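Beta-lactamase (Klebsiella pneumoniae, PDB 6KBY) probably hydrolyses the amide bond of beta-lactam antibiotics as a class C enzyme, and also binds adenosine monophosphate covalently in its active site. Local coordinates at residues 348-351 with 352-356. Numbering follows the deposited sequence.
Sequences KNYS and IDQRV
Arg-355 reaches back from the first turn of helix 352-364 and grips the carbonyl oxygen of Tyr-350 side-on, a worked example of a side chain pinning the loop that leads into its own helix. NE and NH2 both donate to Tyr-350 O, NH2 at 2.8 Å, and the acceptor lies close to the guanidinium plane. Extended from CG to NE, the arginine sets NE over the centre of one face of the Tyr-350 ring and packs CG against its hydroxyl-bearing end, Arg-355 CG lying 3.5 Å from Tyr-350 CZ, while the guanidinium is turned 49° against the ring. Ile-352 CG1 sits 3.9 Å above the guanidinium plane. The ring edge receives Gln-354 CB.

Ser-351, the residue just before the helix, links two side chains rather than capping: Ser-351 OG donates to Asp-353 OD1 (2.6 Å) and accepts a nearly straight bond from Gln-354 NE2 (2.9 Å); OG lies close to the plane of that amide. Chi1 of 64° sets OG between the backbone N and carbonyl carbon, facing both partners. Gln-354 OE1 bonds Asn-30 of helix 11-30.

Beyond Tyr-350, NH1 bonds Ala-330 O and NH2 also bonds OG of Ser-324, an AMP-binding residue, so Arg-355 is a second-shell residue behind Ser-324 at the active site of the class C beta-lactamase fold.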
ATOM      1  N   LYS A 348      -8.589  -3.107  13.704  1.00  8.77           N
ATOM      2  CA  LYS A 348      -9.416  -4.256  13.383  1.00  9.15           C
ATOM      3  C   LYS A 348      -9.568  -4.270  11.871  1.00  8.69           C
ATOM      4  O   LYS A 348      -9.646  -3.209  11.242  1.00  9.80           O
ATOM      5  CB  LYS A 348     -10.786  -4.203  14.069  1.00 11.25           C
ATOM      6  CG  LYS A 348     -11.698  -5.370  13.703  1.00 14.03           C
ATOM      7  CD  LYS A 348     -12.944  -5.411  14.563  1.00 14.58           C
ATOM      8  CE  LYS A 348     -12.651  -6.025  15.915  1.00 17.41           C
ATOM      9  NZ  LYS A 348     -12.395  -7.492  15.804  1.00 18.61           N
ATOM     10  N   ASN A 349      -9.559  -5.464  11.290  1.00  9.17           N
ATOM     11  CA  ASN A 349      -9.747  -5.643   9.852  1.00  9.66           C
ATOM     12  C   ASN A 349     -11.246  -5.612   9.574  1.00 10.28           C
ATOM     13  O   ASN A 349     -11.940  -6.620   9.743  1.00 16.07           O
ATOM     14  CB  ASN A 349      -9.125  -6.972   9.435  1.00  9.95           C
ATOM     15  CG  ASN A 349      -9.244  -7.254   7.947  1.00 10.80           C
ATOM     16  OD1 ASN A 349      -9.997  -6.603   7.221  1.00 13.00           O
ATOM     17  ND2 ASN A 349      -8.503  -8.253   7.489  1.00 12.44           N
ATOM     18  N   TYR A 350     -11.752  -4.459   9.151  1.00  8.41           N
ATOM     19  CA  TYR A 350     -13.150  -4.290   8.781  1.00  8.43           C
ATOM     20  C   TYR A 350     -13.250  -4.116   7.269  1.00  8.23           C
ATOM     21  O   TYR A 350     -12.261  -3.832   6.590  1.00  8.46           O
ATOM     22  CB  TYR A 350     -13.781  -3.114   9.542  1.00  8.90           C
ATOM     23  CG  TYR A 350     -13.227  -1.769   9.137  1.00  7.75           C
ATOM     24  CD1 TYR A 350     -11.964  -1.352   9.547  1.00  8.22           C
ATOM     25  CD2 TYR A 350     -13.966  -0.918   8.331  1.00  7.94           C
ATOM     26  CE1 TYR A 350     -11.457  -0.125   9.157  1.00  8.17           C
ATOM     27  CE2 TYR A 350     -13.464   0.308   7.940  1.00  7.94           C
ATOM     28  CZ  TYR A 350     -12.210   0.699   8.355  1.00  7.61           C
ATOM     29  OH  TYR A 350     -11.722   1.919   7.950  1.00  7.94           O
ATOM     30  N   SER A 351     -14.454  -4.287   6.738  1.00  8.24           N
ATOM     31  CA  SER A 351     -14.585  -4.536   5.308  1.00  8.69           C
ATOM     32  C   SER A 351     -14.137  -3.357   4.447  1.00  7.17           C
ATOM     33  O   SER A 351     -14.322  -2.183   4.787  1.00  8.19           O
ATOM     34  CB  SER A 351     -16.004  -4.971   4.947  1.00 10.87           C
ATOM     35  OG  SER A 351     -16.936  -3.947   5.219  1.00 12.47           O
ATOM     36  N   ILE A 352     -13.544  -3.699   3.309  1.00  8.85           N
ATOM     37  CA  ILE A 352     -12.977  -2.701   2.411  1.00  8.56           C
ATOM     38  C   ILE A 352     -14.038  -1.735   1.898  1.00  7.58           C
ATOM     39  O   ILE A 352     -13.776  -0.537   1.758  1.00  8.03           O
ATOM     40  CB  ILE A 352     -12.202  -3.393   1.275  1.00  9.84           C
ATOM     41  CG1 ILE A 352     -10.826  -3.830   1.788  1.00 13.22           C
ATOM     42  CG2 ILE A 352     -12.057  -2.477   0.082  1.00  8.60           C
ATOM     43  CD1 ILE A 352     -10.089  -4.758   0.851  1.00 15.52           C
ATOM     44  N   ASP A 353     -15.249  -2.228   1.615  1.00  8.64           N
ATOM     45  CA  ASP A 353     -16.292  -1.333   1.118  1.00  8.92           C
ATOM     46  C   ASP A 353     -16.539  -0.176   2.082  1.00  7.89           C
ATOM     47  O   ASP A 353     -16.794   0.953   1.654  1.00  8.24           O
ATOM     48  CB  ASP A 353     -17.587  -2.103   0.854  1.00 10.96           C
ATOM     49  CG  ASP A 353     -18.258  -2.558   2.125  1.00 15.60           C
ATOM     50  OD1 ASP A 353     -17.666  -3.391   2.829  1.00 17.24           O
ATOM     51  OD2 ASP A 353     -19.370  -2.073   2.431  1.00 20.07           O
ATOM     52  N   GLN A 354     -16.456  -0.435   3.389  1.00  8.08           N
ATOM     53  CA  GLN A 354     -16.640   0.636   4.362  1.00  8.13           C
ATOM     54  C   GLN A 354     -15.469   1.611   4.356  1.00  7.37           C
ATOM     55  O   GLN A 354     -15.673   2.826   4.468  1.00  8.18           O
ATOM     56  CB  GLN A 354     -16.836   0.052   5.755  1.00  7.96           C
ATOM     57  CG  GLN A 354     -18.091  -0.773   5.894  1.00  9.27           C
ATOM     58  CD  GLN A 354     -18.248  -1.274   7.301  1.00  8.93           C
ATOM     59  OE1 GLN A 354     -18.770  -0.572   8.162  1.00  9.38           O
ATOM     60  NE2 GLN A 354     -17.766  -2.479   7.553  1.00  9.67           N
ATOM     61  N   ARG A 355     -14.235   1.103   4.250  1.00  7.48           N
ATOM     62  CA  ARG A 355     -13.078   1.994   4.173  1.00  7.73           C
ATOM     63  C   ARG A 355     -13.219   2.943   2.995  1.00  7.58           C
ATOM     64  O   ARG A 355     -13.032   4.161   3.121  1.00  7.46           O
ATOM     65  CB  ARG A 355     -11.792   1.181   3.990  1.00  7.64           C
ATOM     66  CG  ARG A 355     -11.587   0.092   5.010  1.00  7.86           C
ATOM     67  CD  ARG A 355     -10.283  -0.653   4.793  1.00  7.58           C
ATOM     68  NE  ARG A 355     -10.347  -1.969   5.416  1.00  8.26           N
ATOM     69  CZ  ARG A 355      -9.394  -2.894   5.314  1.00  8.07           C
ATOM     70  NH1 ARG A 355      -8.282  -2.641   4.630  1.00  8.95           N
ATOM     71  NH2 ARG A 355      -9.561  -4.076   5.899  1.00  9.76           N
ATOM     72  N   VAL A 356     -13.540   2.384   1.831  1.00  7.44           N
ATOM     73  CA  VAL A 356     -13.616   3.164   0.604  1.00  8.27           C
ATOM     74  C   VAL A 356     -14.755   4.171   0.670  1.00  7.55           C
ATOM     75  O   VAL A 356     -14.609   5.327   0.256  1.00  8.15           O
ATOM     76  CB  VAL A 356     -13.781   2.190  -0.575  1.00  9.62           C
ATOM     77  CG1 VAL A 356     -14.150   2.945  -1.832  1.00 11.56           C
ATOM     78  CG2 VAL A 356     -12.518   1.348  -0.753  1.00  9.34           C
TER